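Local atomic coordinates of protein FimX (Pseudomonas aeruginosa PAO1, PDB entry 3HV8), a protein that contains an EAL domain, a modified alpha/beta barrel, with C2E bound in its pocket. Residues Q222-V227 with A244-G249; I83-I88 with L116-L121; N31-L36 with V53-L58. One frame throughout, in Å; residues are numbered along the deposited sequence. Where two conformers were deposited one is given.

Contact 1: residues Q222-V227 with A244-G249; sequences QKLSIV and ATYIQG
Thr-245 gives two hydrogen bonds to Ser-225, one to its carbonyl and one to its hydroxyl. Ser-225 O accepts two bonds: Thr-245 OG1 reaches it at 2.8 Å in the carbonyl plane, on a lone pair, and Tyr-246 N at 3.0 Å. Thr-245 N also donates to Ser-225 OG, 3.0 Å away and fairly straight at 161°. That hydroxyl lies between its own backbone N and carbonyl carbon (chi1 55°), which turns it to the chain of Thr-245; it is also hydrogen-bonded to His-219. Beyond this point the strands pair in the ordinary parallel way, Val-227 N bonding to Tyr-246 O at 2.9 Å and Gln-248 N to Val-227 O at 3.1 Å.

Apolar contacts line both faces of the pair. On one face of the sheet Ile-226 CG1 meets Tyr-246 CB at 3.9 Å, while Leu-224 CB lies at the edge of the tyrosine ring, 4.0 Å from CE2. On the other face Val-227 CG2 touches Ala-244 CB, also at 3.9 Å.

The two strands are the ends of a right-handed beta-alpha-beta crossover through helix 233-242, whose Leu-239 packs on both Val-227 and Ile-247. Strand 191-194 pairs with 224-227 on its other side, and strand 33-42 adjoins 246-247, with Val-40 touching Ile-226 and Tyr-246.

Contact 2: residues I83-I88 with L116-L121; sequences IDRWVI and LQDPGL. With C2E (9,9'-[(2R,3R,3aS,5S,7aR,9R,10R,10aS,12S,14aR)-3,5,10,12-tetrahydroxy-5,12-dioxidooctahydro-2H,7H-difuro[3,2-d:3',2'-j][1,3,7,9,2,8]tetraoxadiphosphacyclododecine-2,9-diyl]bis(2-amino-1,9-dihydro-6H-purin-6-one)), chain B.
Asp-118 OD1 is gripped from the helix side twice, once directly and once through water. Arg-85 NH1 forms a salt bridge to it at 3.0 Å, with an N-H...O angle of 146°; the same oxygen accepts from a water at 2.9 Å, and that water in turn accepts from Arg-85 NE. The carboxylate and guanidinium planes lie only 19° apart, yet the bridge is single, NH1 to OD1, rather than bidentate, and NH1 lies above the carboxylate plane. A bend at chi2 (-70°) carries the arginine chain off its helix toward the turn.

The second carboxylate oxygen is used within the turn: Asp-118 OD2 accepts from Gly-120 N at 2.9 Å, a capping bond ahead of helix 121-132, in a type I turn closed by Leu-121 N on Asp-118 O. Beside the charges, Leu-121 CD1 lies 3.9 Å from Arg-85 NE, and it also meets Ile-88 CD1 at 4.2 Å. Trp-124 adds a cation-pi partner for Arg-85.

One residue back on the helix, Asp-84 OD1 accepts from N21 of C2E at 3.0 Å, while its OD2 is held by Ser-112 and Ser-115.

Asp-118 thus joins two tasks, capping the next helix and tying it to helix 80-96, and the paired charges probably stabilise the ionised form of both groups.

Contact 3: residues N31-L36 with V53-L58; sequences NSFRLL and VLLRLL. With C2E (9,9'-[(2R,3R,3aS,5S,7aR,9R,10R,10aS,12S,14aR)-3,5,10,12-tetrahydroxy-5,12-dioxidooctahydro-2H,7H-difuro[3,2-d:3',2'-j][1,3,7,9,2,8]tetraoxadiphosphacyclododecine-2,9-diyl]bis(2-amino-1,9-dihydro-6H-purin-6-one)), chain B.
Arg-56 and Leu-36 meet at about a right angle, Leu-36 CD1 lying over one face of the guanidinium, 3.7 Å from Arg-56 NE. The arginine's NH1 and NH2 both donate to phosphate oxygen O11 of C2E, NH1 at 2.8 Å. NH1 also donates to Leu-55 O at 2.9 Å, which together with a bend at chi2 (-68°) fixes the rotation of the group. Leu-55 N bonds to N71 of the ligand's base at 3.0 Å, so adjacent residues of one strand bond to both the base and a phosphate.

Farther along the same face, Leu-58 CD2 sits over the centre of the Arg-34 guanidinium, 3.7 Å above its plane; Glu-64 takes up the charge of Arg-34 in a salt bridge. On the opposite face the contact is apolar. Leu-57 CD1 makes an off-centre CH-pi contact with the Phe-33 ring, while Leu-55 CD1 approaches Phe-33 CD1 obliquely at 3.8 Å. Leu-35 CD2 packs between Leu-55 CD1 and Val-53 CG1.

What sets these side chains in register is the backbone. Arg-34 pairs with Arg-56 and Leu-36 with Leu-54 through two reciprocal N-H...O bonds each. Leu-58 N donates to Ser-32 O, and Ser-32 OG returns a bond to Leu-58 O at 2.7 Å. With its OG anti to the backbone N (chi1 -160°), the serine closes the end of the ladder. Behind the apolar face lie helices 20-30 and 80-96, with Ala-27 and Trp-86 both against it.

Strand 33-42 runs against both its neighbours, 49-58 and 246-247, the departure from a regular alpha/beta barrel that characterises EAL domains; the antiparallel hairpin with 49-58 is its result, here with the second strand lining the ligand pocket.

Contacts 1 and 3 are buried strand pairings that belong to one sheet, in which strands 246-247 and 33-42 are neighbours, but they do not touch; their centres are about 25 Å apart, on opposite sides of the chain's centre. One is parallel, the other antiparallel. Contact 2 is only partly buried and relies on a salt bridge and water between a helix and a turn, where contact 1 relies on backbone and hydroxyl bonds. Contacts 2 and 3 touch directly: Trp-86 packs on Phe-33 and Leu-35, and Ile-83 on Leu-55. Both bind the same C2E, contact 2 through an acidic acceptor and contact 3 through backbone and arginine donors, whereas contact 1 reaches the ligand at Gly-249.

Contact 1: residues Q222-V227 with A244-G249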
loop_
_atom_site.group_PDB
_atom_site.type_symbol
_atom_site.label_atom_id
_atom_site.label_comp_id
_atom_site.label_asym_id
_atom_site.label_seq_id
_atom_site.Cartn_x
_atom_site.Cartn_y
_atom_site.Cartn_z
ATOM N N GLN A 222 18.620 5.098 -0.956
ATOM C CA GLN A 222 18.417 4.374 0.297
ATOM C C GLN A 222 16.939 4.066 0.561
ATOM O O GLN A 222 16.495 3.999 1.704
ATOM C CB GLN A 222 19.068 5.112 1.466
ATOM C CG GLN A 222 20.590 5.012 1.420
ATOM C CD GLN A 222 21.269 6.296 1.816
ATOM O OE1 GLN A 222 22.378 6.588 1.364
ATOM N NE2 GLN A 222 20.600 7.087 2.644
ATOM N N LYS A 223 16.198 3.849 -0.519
ATOM C CA LYS A 223 14.806 3.419 -0.427
ATOM C C LYS A 223 14.715 1.928 -0.669
ATOM O O LYS A 223 15.405 1.390 -1.546
ATOM C CB LYS A 223 13.955 4.140 -1.460
ATOM C CG LYS A 223 14.014 5.673 -1.395
ATOM C CD LYS A 223 13.724 6.187 -0.003
ATOM C CE LYS A 223 13.588 7.718 -0.020
ATOM N NZ LYS A 223 13.420 8.253 1.339
ATOM N N LEU A 224 13.885 1.259 0.117
ATOM C CA LEU A 224 13.612 -0.164 -0.093
ATOM C C LEU A 224 12.681 -0.366 -1.276
ATOM O O LEU A 224 11.566 0.152 -1.288
ATOM C CB LEU A 224 12.970 -0.766 1.150
ATOM C CG LEU A 224 13.805 -0.630 2.428
ATOM C CD1 LEU A 224 12.943 -0.773 3.660
ATOM C CD2 LEU A 224 14.891 -1.683 2.395
ATOM N N SER A 225 13.120 -1.124 -2.272
ATOM C CA SER A 225 12.283 -1.381 -3.436
ATOM C C SER A 225 11.326 -2.552 -3.227
ATOM O O SER A 225 11.692 -3.584 -2.659
ATOM C CB SER A 225 13.162 -1.649 -4.659
ATOM O OG SER A 225 14.089 -2.702 -4.401
ATOM N N ILE A 226 10.089 -2.370 -3.672
ATOM C CA ILE A 226 9.122 -3.464 -3.723
ATOM C C ILE A 226 8.677 -3.580 -5.173
ATOM O O ILE A 226 8.256 -2.598 -5.780
ATOM C CB ILE A 226 7.873 -3.187 -2.859
ATOM C CG1 ILE A 226 8.268 -2.891 -1.406
ATOM C CG2 ILE A 226 6.917 -4.361 -2.972
ATOM C CD1 ILE A 226 7.105 -2.389 -0.520
ATOM N N VAL A 227 8.787 -4.775 -5.747
ATOM C CA VAL A 227 8.334 -4.978 -7.116
ATOM C C VAL A 227 7.162 -5.934 -7.134
ATOM O O VAL A 227 7.285 -7.092 -6.734
ATOM C CB VAL A 227 9.451 -5.532 -8.015
ATOM C CG1 VAL A 227 8.953 -5.665 -9.436
ATOM C CG2 VAL A 227 10.645 -4.588 -7.983
ATOM N N ALA A 244 16.060 -6.270 -6.266
ATOM C CA ALA A 244 14.832 -5.859 -5.566
ATOM C C ALA A 244 14.871 -6.297 -4.100
ATOM O O ALA A 244 15.228 -7.449 -3.799
ATOM C CB ALA A 244 13.627 -6.472 -6.241
ATOM N N THR A 245 14.485 -5.421 -3.169
ATOM C CA THR A 245 14.494 -5.844 -1.766
ATOM C C THR A 245 13.274 -6.682 -1.365
ATOM O O THR A 245 13.375 -7.520 -0.463
ATOM C CB THR A 245 14.736 -4.700 -0.749
ATOM O OG1 THR A 245 14.049 -3.537 -1.180
ATOM C CG2 THR A 245 16.223 -4.373 -0.665
ATOM N N TYR A 246 12.140 -6.448 -2.034
ATOM C CA TYR A 246 10.914 -7.184 -1.795
ATOM C C TYR A 246 10.181 -7.416 -3.099
ATOM O O TYR A 246 10.299 -6.622 -4.043
ATOM C CB TYR A 246 9.935 -6.406 -0.890
ATOM C CG TYR A 246 10.451 -6.016 0.470
ATOM C CD1 TYR A 246 10.189 -6.799 1.584
ATOM C CD2 TYR A 246 11.150 -4.824 0.649
ATOM C CE1 TYR A 246 10.659 -6.436 2.844
ATOM C CE2 TYR A 246 11.625 -4.463 1.894
ATOM C CZ TYR A 246 11.358 -5.261 2.987
ATOM O OH TYR A 246 11.816 -4.896 4.241
ATOM N N ILE A 247 9.421 -8.510 -3.127
ATOM C CA ILE A 247 8.539 -8.799 -4.247
ATOM C C ILE A 247 7.139 -9.210 -3.782
ATOM O O ILE A 247 6.920 -9.575 -2.622
ATOM C CB ILE A 247 9.149 -9.878 -5.183
ATOM C CG1 ILE A 247 9.420 -11.162 -4.397
ATOM C CG2 ILE A 247 10.395 -9.332 -5.888
ATOM C CD1 ILE A 247 9.892 -12.327 -5.291
ATOM N N GLN A 248 6.186 -9.122 -4.703
ATOM C CA GLN A 248 4.804 -9.450 -4.434
ATOM C C GLN A 248 4.173 -9.886 -5.754
ATOM O O GLN A 248 4.578 -9.417 -6.827
ATOM C CB GLN A 248 4.078 -8.208 -3.905
ATOM C CG GLN A 248 2.704 -8.488 -3.335
ATOM C CD GLN A 248 1.902 -7.216 -3.164
ATOM O OE1 GLN A 248 1.849 -6.383 -4.063
ATOM N NE2 GLN A 248 1.267 -7.073 -2.018
ATOM N N GLY A 249 3.183 -10.770 -5.671
ATOM C CA GLY A 249 2.456 -11.163 -6.865
ATOM C C GLY A 249 1.699 -12.454 -6.697
ATOM O O GLY A 249 1.878 -13.174 -5.714
#

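Contact 2: residues I83-I88 with L116-L121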
loop_
_atom_site.group_PDB
_atom_site.type_symbol
_atom_site.label_atom_id
_atom_site.label_comp_id
_atom_site.label_asym_id
_atom_site.label_seq_id
_atom_site.Cartn_x
_atom_site.Cartn_y
_atom_site.Cartn_z
ATOM N N ILE A 83 -14.158 5.581 4.617
ATOM C CA ILE A 83 -13.694 4.267 4.198
ATOM C C ILE A 83 -12.264 4.012 4.672
ATOM O O ILE A 83 -11.959 2.945 5.219
ATOM C CB ILE A 83 -13.798 4.101 2.660
ATOM C CG1 ILE A 83 -15.271 3.985 2.250
ATOM C CG2 ILE A 83 -12.978 2.910 2.190
ATOM C CD1 ILE A 83 -15.494 3.960 0.740
ATOM N N ASP A 84 -11.390 4.997 4.498
ATOM C CA ASP A 84 -10.017 4.843 4.966
ATOM C C ASP A 84 -9.957 4.626 6.486
ATOM O O ASP A 84 -9.185 3.796 6.956
ATOM C CB ASP A 84 -9.157 6.054 4.563
ATOM C CG ASP A 84 -8.772 6.050 3.087
ATOM O OD1 ASP A 84 -8.923 5.007 2.403
ATOM O OD2 ASP A 84 -8.320 7.109 2.620
ATOM N N ARG A 85 -10.770 5.348 7.255
ATOM C CA ARG A 85 -10.755 5.144 8.704
ATOM C C ARG A 85 -11.222 3.732 9.055
ATOM O O ARG A 85 -10.682 3.124 9.978
ATOM C CB ARG A 85 -11.640 6.162 9.437
ATOM C CG ARG A 85 -11.336 7.638 9.150
ATOM C CD ARG A 85 -10.028 8.138 9.733
ATOM N NE ARG A 85 -9.850 9.585 9.524
ATOM C CZ ARG A 85 -10.232 10.528 10.386
ATOM N NH1 ARG A 85 -10.031 11.814 10.107
ATOM N NH2 ARG A 85 -10.816 10.192 11.532
ATOM N N TRP A 86 -12.210 3.206 8.325
ATOM C CA TRP A 86 -12.686 1.836 8.559
ATOM C C TRP A 86 -11.539 0.851 8.314
ATOM O O TRP A 86 -11.295 -0.057 9.111
ATOM C CB TRP A 86 -13.884 1.501 7.644
ATOM C CG TRP A 86 -14.545 0.214 8.000
ATOM C CD1 TRP A 86 -15.652 0.059 8.807
ATOM C CD2 TRP A 86 -14.162 -1.105 7.596
ATOM N NE1 TRP A 86 -15.964 -1.265 8.921
ATOM C CE2 TRP A 86 -15.064 -2.010 8.207
ATOM C CE3 TRP A 86 -13.131 -1.620 6.796
ATOM C CZ2 TRP A 86 -14.979 -3.395 8.027
ATOM C CZ3 TRP A 86 -13.046 -2.997 6.618
ATOM C CH2 TRP A 86 -13.963 -3.870 7.239
ATOM N N VAL A 87 -10.814 1.041 7.216
ATOM C CA VAL A 87 -9.723 0.144 6.889
ATOM C C VAL A 87 -8.624 0.220 7.930
ATOM O O VAL A 87 -8.136 -0.805 8.393
ATOM C CB VAL A 87 -9.144 0.464 5.497
ATOM C CG1 VAL A 87 -7.848 -0.328 5.263
ATOM C CG2 VAL A 87 -10.185 0.175 4.390
ATOM N N ILE A 88 -8.249 1.443 8.302
ATOM C CA ILE A 88 -7.168 1.648 9.259
ATOM C C ILE A 88 -7.560 1.102 10.624
ATOM O O ILE A 88 -6.774 0.424 11.268
ATOM C CB ILE A 88 -6.802 3.127 9.383
ATOM C CG1 ILE A 88 -6.247 3.647 8.043
ATOM C CG2 ILE A 88 -5.781 3.353 10.506
ATOM C CD1 ILE A 88 -6.199 5.167 7.959
ATOM N N LEU A 116 -5.244 12.196 2.354
ATOM C CA LEU A 116 -4.057 13.053 2.310
ATOM C C LEU A 116 -4.416 14.470 2.707
ATOM O O LEU A 116 -3.662 15.146 3.407
ATOM C CB LEU A 116 -3.450 13.089 0.913
ATOM C CG LEU A 116 -2.793 11.813 0.428
ATOM C CD1 LEU A 116 -2.245 12.000 -0.983
ATOM C CD2 LEU A 116 -1.681 11.406 1.386
ATOM N N GLN A 117 -5.575 14.915 2.243
ATOM C CA GLN A 117 -5.996 16.294 2.467
ATOM C C GLN A 117 -6.703 16.542 3.804
ATOM O O GLN A 117 -7.121 17.663 4.094
ATOM C CB GLN A 117 -6.911 16.724 1.322
ATOM C CG GLN A 117 -6.230 16.700 -0.029
ATOM C CD GLN A 117 -7.176 17.086 -1.140
ATOM O OE1 GLN A 117 -7.943 16.258 -1.628
ATOM N NE2 GLN A 117 -7.132 18.352 -1.548
ATOM N N ASP A 118 -6.841 15.497 4.612
ATOM C CA ASP A 118 -7.676 15.539 5.818
ATOM C C ASP A 118 -6.820 15.909 7.023
ATOM O O ASP A 118 -6.043 15.095 7.499
ATOM C CB ASP A 118 -8.299 14.154 6.011
ATOM C CG ASP A 118 -9.256 14.079 7.187
ATOM O OD1 ASP A 118 -9.850 12.991 7.379
ATOM O OD2 ASP A 118 -9.423 15.083 7.917
ATOM N N PRO A 119 -6.960 17.150 7.527
ATOM C CA PRO A 119 -6.156 17.584 8.675
ATOM C C PRO A 119 -6.503 16.809 9.947
ATOM O O PRO A 119 -5.762 16.855 10.924
ATOM C CB PRO A 119 -6.561 19.054 8.831
ATOM C CG PRO A 119 -7.932 19.113 8.232
ATOM C CD PRO A 119 -7.808 18.243 7.024
ATOM N N GLY A 120 -7.619 16.088 9.939
ATOM C CA GLY A 120 -8.000 15.308 11.102
ATOM C C GLY A 120 -7.396 13.913 11.174
ATOM O O GLY A 120 -7.506 13.234 12.190
ATOM N N LEU A 121 -6.754 13.480 10.088
ATOM C CA LEU A 121 -6.263 12.114 10.029
ATOM C C LEU A 121 -5.181 11.847 11.079
ATOM O O LEU A 121 -5.266 10.881 11.836
ATOM C CB LEU A 121 -5.760 11.777 8.618
ATOM C CG LEU A 121 -5.078 10.405 8.505
ATOM C CD1 LEU A 121 -6.033 9.274 8.845
ATOM C CD2 LEU A 121 -4.465 10.201 7.116
HETATM P P1 C2E B . -3.005 -1.225 -6.424
HETATM O O2P C2E B . -1.536 -0.624 -6.231
HETATM O O1P C2E B . -3.200 -1.384 -7.880
HETATM O "O5'" C2E B . -3.198 -2.699 -5.852
HETATM C "C5'" C2E B . -2.734 -3.794 -6.665
HETATM C "C4'" C2E B . -3.843 -4.449 -7.515
HETATM O "O4'" C2E B . -3.275 -5.576 -8.226
HETATM C "C3'" C2E B . -4.825 -5.051 -6.517
HETATM O "O3'" C2E B . -6.159 -4.929 -7.033
HETATM C "C2'" C2E B . -4.366 -6.521 -6.367
HETATM O "O2'" C2E B . -5.416 -7.414 -6.047
HETATM C "C1'" C2E B . -3.837 -6.799 -7.774
HETATM N N9 C2E B . -2.819 -7.836 -7.852
HETATM C C8 C2E B . -2.062 -8.341 -6.821
HETATM N N7 C2E B . -1.130 -9.130 -7.305
HETATM C C5 C2E B . -1.265 -9.180 -8.663
HETATM C C6 C2E B . -0.566 -9.859 -9.687
HETATM O O6 C2E B . 0.423 -10.561 -9.471
HETATM N N1 C2E B . -1.011 -9.680 -10.939
HETATM C C2 C2E B . -2.081 -8.889 -11.220
HETATM N N2 C2E B . -2.472 -8.752 -12.527
HETATM N N3 C2E B . -2.739 -8.253 -10.279
HETATM C C4 C2E B . -2.349 -8.375 -9.010
HETATM P P11 C2E B . -7.292 -4.420 -6.009
HETATM O O21 C2E B . -8.667 -4.442 -6.775
HETATM O O11 C2E B . -7.255 -5.191 -4.750
HETATM O O5A C2E B . -6.862 -2.936 -5.652
HETATM C C5A C2E B . -6.817 -1.956 -6.698
HETATM C C4A C2E B . -6.548 -0.568 -6.122
HETATM O O4A C2E B . -7.609 -0.216 -5.222
HETATM C C3A C2E B . -5.272 -0.459 -5.285
HETATM O O3A C2E B . -4.122 -0.166 -6.070
HETATM C C2A C2E B . -5.588 0.782 -4.448
HETATM O O2A C2E B . -5.442 1.972 -5.243
HETATM C C1A C2E B . -7.092 0.614 -4.202
HETATM N N91 C2E B . -7.287 -0.044 -2.916
HETATM C C81 C2E B . -7.363 -1.380 -2.643
HETATM N N71 C2E B . -7.547 -1.532 -1.361
HETATM C C51 C2E B . -7.668 -0.309 -0.762
HETATM C C61 C2E B . -7.907 0.159 0.546
HETATM O O61 C2E B . -7.964 -0.586 1.532
HETATM N N11 C2E B . -7.968 1.508 0.691
HETATM C C21 C2E B . -7.819 2.382 -0.352
HETATM N N21 C2E B . -7.852 3.726 -0.110
HETATM N N31 C2E B . -7.570 1.966 -1.566
HETATM C C41 C2E B . -7.513 0.646 -1.778
HETATM O O HOH W 1 -8.883 10.271 6.880
#

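Contact 3: residues N31-L36 with V53-L58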
loop_
_atom_site.group_PDB
_atom_site.type_symbol
_atom_site.label_atom_id
_atom_site.label_comp_id
_atom_site.label_asym_id
_atom_site.label_seq_id
_atom_site.Cartn_x
_atom_site.Cartn_y
_atom_site.Cartn_z
ATOM N N ASN A 31 -20.266 -2.948 8.953
ATOM C CA ASN A 31 -19.099 -3.800 8.667
ATOM C C ASN A 31 -19.244 -4.604 7.378
ATOM O O ASN A 31 -18.752 -5.723 7.285
ATOM C CB ASN A 31 -18.785 -4.781 9.816
ATOM C CG ASN A 31 -18.050 -4.127 10.965
ATOM O OD1 ASN A 31 -17.339 -3.146 10.789
ATOM N ND2 ASN A 31 -18.226 -4.676 12.162
ATOM N N SER A 32 -19.913 -4.024 6.378
ATOM C CA SER A 32 -20.124 -4.740 5.126
ATOM C C SER A 32 -18.963 -4.516 4.165
ATOM O O SER A 32 -19.158 -4.212 2.983
ATOM C CB SER A 32 -21.448 -4.364 4.473
ATOM O OG SER A 32 -21.831 -5.373 3.553
ATOM N N PHE A 33 -17.766 -4.665 4.710
ATOM C CA PHE A 33 -16.510 -4.662 3.956
ATOM C C PHE A 33 -15.689 -5.848 4.431
ATOM O O PHE A 33 -15.911 -6.392 5.528
ATOM C CB PHE A 33 -15.692 -3.388 4.204
ATOM C CG PHE A 33 -16.312 -2.135 3.656
ATOM C CD1 PHE A 33 -16.094 -1.755 2.337
ATOM C CD2 PHE A 33 -17.101 -1.319 4.461
ATOM C CE1 PHE A 33 -16.643 -0.600 1.837
ATOM C CE2 PHE A 33 -17.656 -0.158 3.958
ATOM C CZ PHE A 33 -17.421 0.208 2.631
ATOM N N ARG A 34 -14.710 -6.243 3.632
ATOM C CA ARG A 34 -13.806 -7.300 4.035
ATOM C C ARG A 34 -12.382 -6.881 3.682
ATOM O O ARG A 34 -12.142 -6.341 2.597
ATOM C CB ARG A 34 -14.165 -8.589 3.316
ATOM C CG ARG A 34 -13.187 -9.730 3.547
ATOM C CD ARG A 34 -13.706 -11.020 2.931
ATOM N NE ARG A 34 -14.984 -11.406 3.524
ATOM C CZ ARG A 34 -15.917 -12.118 2.902
ATOM N NH1 ARG A 34 -17.046 -12.415 3.533
ATOM N NH2 ARG A 34 -15.726 -12.532 1.656
ATOM N N LEU A 35 -11.440 -7.124 4.587
ATOM C CA LEU A 35 -10.024 -6.941 4.279
ATOM C C LEU A 35 -9.408 -8.239 3.770
ATOM O O LEU A 35 -9.601 -9.316 4.360
ATOM C CB LEU A 35 -9.260 -6.467 5.510
ATOM C CG LEU A 35 -9.737 -5.149 6.111
ATOM C CD1 LEU A 35 -8.888 -4.735 7.293
ATOM C CD2 LEU A 35 -9.759 -4.052 5.047
ATOM N N LEU A 36 -8.653 -8.135 2.677
ATOM C CA LEU A 36 -7.797 -9.214 2.219
ATOM C C LEU A 36 -6.337 -8.801 2.433
ATOM O O LEU A 36 -6.029 -7.609 2.573
ATOM C CB LEU A 36 -8.037 -9.505 0.738
ATOM C CG LEU A 36 -9.492 -9.725 0.318
ATOM C CD1 LEU A 36 -9.537 -9.985 -1.194
ATOM C CD2 LEU A 36 -10.112 -10.889 1.108
ATOM N N VAL A 53 -2.735 -4.750 2.785
ATOM C CA VAL A 53 -4.175 -4.798 3.005
ATOM C C VAL A 53 -4.916 -4.297 1.751
ATOM O O VAL A 53 -4.586 -3.245 1.196
ATOM C CB VAL A 53 -4.558 -3.925 4.211
ATOM C CG1 VAL A 53 -6.064 -3.892 4.405
ATOM C CG2 VAL A 53 -3.852 -4.441 5.485
ATOM N N LEU A 54 -5.890 -5.076 1.294
ATOM C CA LEU A 54 -6.705 -4.722 0.133
ATOM C C LEU A 54 -8.174 -4.819 0.494
ATOM O O LEU A 54 -8.604 -5.781 1.146
ATOM C CB LEU A 54 -6.390 -5.633 -1.052
ATOM C CG LEU A 54 -4.947 -5.543 -1.560
ATOM C CD1 LEU A 54 -4.592 -6.723 -2.449
ATOM C CD2 LEU A 54 -4.686 -4.228 -2.283
ATOM N N LEU A 55 -8.946 -3.828 0.076
ATOM C CA LEU A 55 -10.342 -3.695 0.505
ATOM C C LEU A 55 -11.351 -4.290 -0.474
ATOM O O LEU A 55 -11.228 -4.111 -1.676
ATOM C CB LEU A 55 -10.675 -2.214 0.662
ATOM C CG LEU A 55 -12.104 -1.922 1.123
ATOM C CD1 LEU A 55 -12.335 -2.476 2.523
ATOM C CD2 LEU A 55 -12.354 -0.433 1.088
ATOM N N ARG A 56 -12.353 -4.993 0.040
ATOM C CA ARG A 56 -13.480 -5.401 -0.788
ATOM C C ARG A 56 -14.762 -4.937 -0.119
ATOM O O ARG A 56 -14.903 -5.027 1.098
ATOM C CB ARG A 56 -13.530 -6.920 -0.954
ATOM C CG ARG A 56 -12.286 -7.537 -1.565
ATOM C CD ARG A 56 -12.146 -7.109 -3.026
ATOM N NE ARG A 56 -10.982 -7.704 -3.678
ATOM C CZ ARG A 56 -9.816 -7.082 -3.847
ATOM N NH1 ARG A 56 -9.653 -5.844 -3.382
ATOM N NH2 ARG A 56 -8.813 -7.708 -4.458
ATOM N N LEU A 57 -15.688 -4.406 -0.903
ATOM C CA LEU A 57 -17.030 -4.122 -0.409
ATOM C C LEU A 57 -17.827 -5.429 -0.451
ATOM O O LEU A 57 -17.656 -6.231 -1.358
ATOM C CB LEU A 57 -17.681 -3.048 -1.278
ATOM C CG LEU A 57 -19.200 -2.884 -1.201
ATOM C CD1 LEU A 57 -19.613 -2.301 0.136
ATOM C CD2 LEU A 57 -19.685 -1.978 -2.348
ATOM N N LEU A 58 -18.673 -5.664 0.551
ATOM C CA LEU A 58 -19.536 -6.842 0.505
ATOM C C LEU A 58 -20.914 -6.339 0.128
ATOM O O LEU A 58 -21.489 -5.516 0.836
ATOM C CB LEU A 58 -19.549 -7.565 1.856
ATOM C CG LEU A 58 -18.210 -8.136 2.339
ATOM C CD1 LEU A 58 -18.403 -8.714 3.741
ATOM C CD2 LEU A 58 -17.643 -9.192 1.402
HETATM P P1 C2E B . -3.005 -1.225 -6.424
HETATM O O2P C2E B . -1.536 -0.624 -6.231
HETATM O O1P C2E B . -3.200 -1.384 -7.880
HETATM O "O5'" C2E B . -3.198 -2.699 -5.852
HETATM C "C5'" C2E B . -2.734 -3.794 -6.665
HETATM C "C4'" C2E B . -3.843 -4.449 -7.515
HETATM O "O4'" C2E B . -3.275 -5.576 -8.226
HETATM C "C3'" C2E B . -4.825 -5.051 -6.517
HETATM O "O3'" C2E B . -6.159 -4.929 -7.033
HETATM C "C2'" C2E B . -4.366 -6.521 -6.367
HETATM O "O2'" C2E B . -5.416 -7.414 -6.047
HETATM C "C1'" C2E B . -3.837 -6.799 -7.774
HETATM N N9 C2E B . -2.819 -7.836 -7.852
HETATM C C8 C2E B . -2.062 -8.341 -6.821
HETATM N N7 C2E B . -1.130 -9.130 -7.305
HETATM C C5 C2E B . -1.265 -9.180 -8.663
HETATM C C6 C2E B . -0.566 -9.859 -9.687
HETATM O O6 C2E B . 0.423 -10.561 -9.471
HETATM N N1 C2E B . -1.011 -9.680 -10.939
HETATM C C2 C2E B . -2.081 -8.889 -11.220
HETATM N N2 C2E B . -2.472 -8.752 -12.527
HETATM N N3 C2E B . -2.739 -8.253 -10.279
HETATM C C4 C2E B . -2.349 -8.375 -9.010
HETATM P P11 C2E B . -7.292 -4.420 -6.009
HETATM O O21 C2E B . -8.667 -4.442 -6.775
HETATM O O11 C2E B . -7.255 -5.191 -4.750
HETATM O O5A C2E B . -6.862 -2.936 -5.652
HETATM C C5A C2E B . -6.817 -1.956 -6.698
HETATM C C4A C2E B . -6.548 -0.568 -6.122
HETATM O O4A C2E B . -7.609 -0.216 -5.222
HETATM C C3A C2E B . -5.272 -0.459 -5.285
HETATM O O3A C2E B . -4.122 -0.166 -6.070
HETATM C C2A C2E B . -5.588 0.782 -4.448
HETATM O O2A C2E B . -5.442 1.972 -5.243
HETATM C C1A C2E B . -7.092 0.614 -4.202
HETATM N N91 C2E B . -7.287 -0.044 -2.916
HETATM C C81 C2E B . -7.363 -1.380 -2.643
HETATM N N71 C2E B . -7.547 -1.532 -1.361
HETATM C C51 C2E B . -7.668 -0.309 -0.762
HETATM C C61 C2E B . -7.907 0.159 0.546
HETATM O O61 C2E B . -7.964 -0.586 1.532
HETATM N N11 C2E B . -7.968 1.508 0.691
HETATM C C21 C2E B . -7.819 2.382 -0.352
HETATM N N21 C2E B . -7.852 3.726 -0.110
HETATM N N31 C2E B . -7.570 1.966 -1.566
HETATM C C41 C2E B . -7.513 0.646 -1.778
#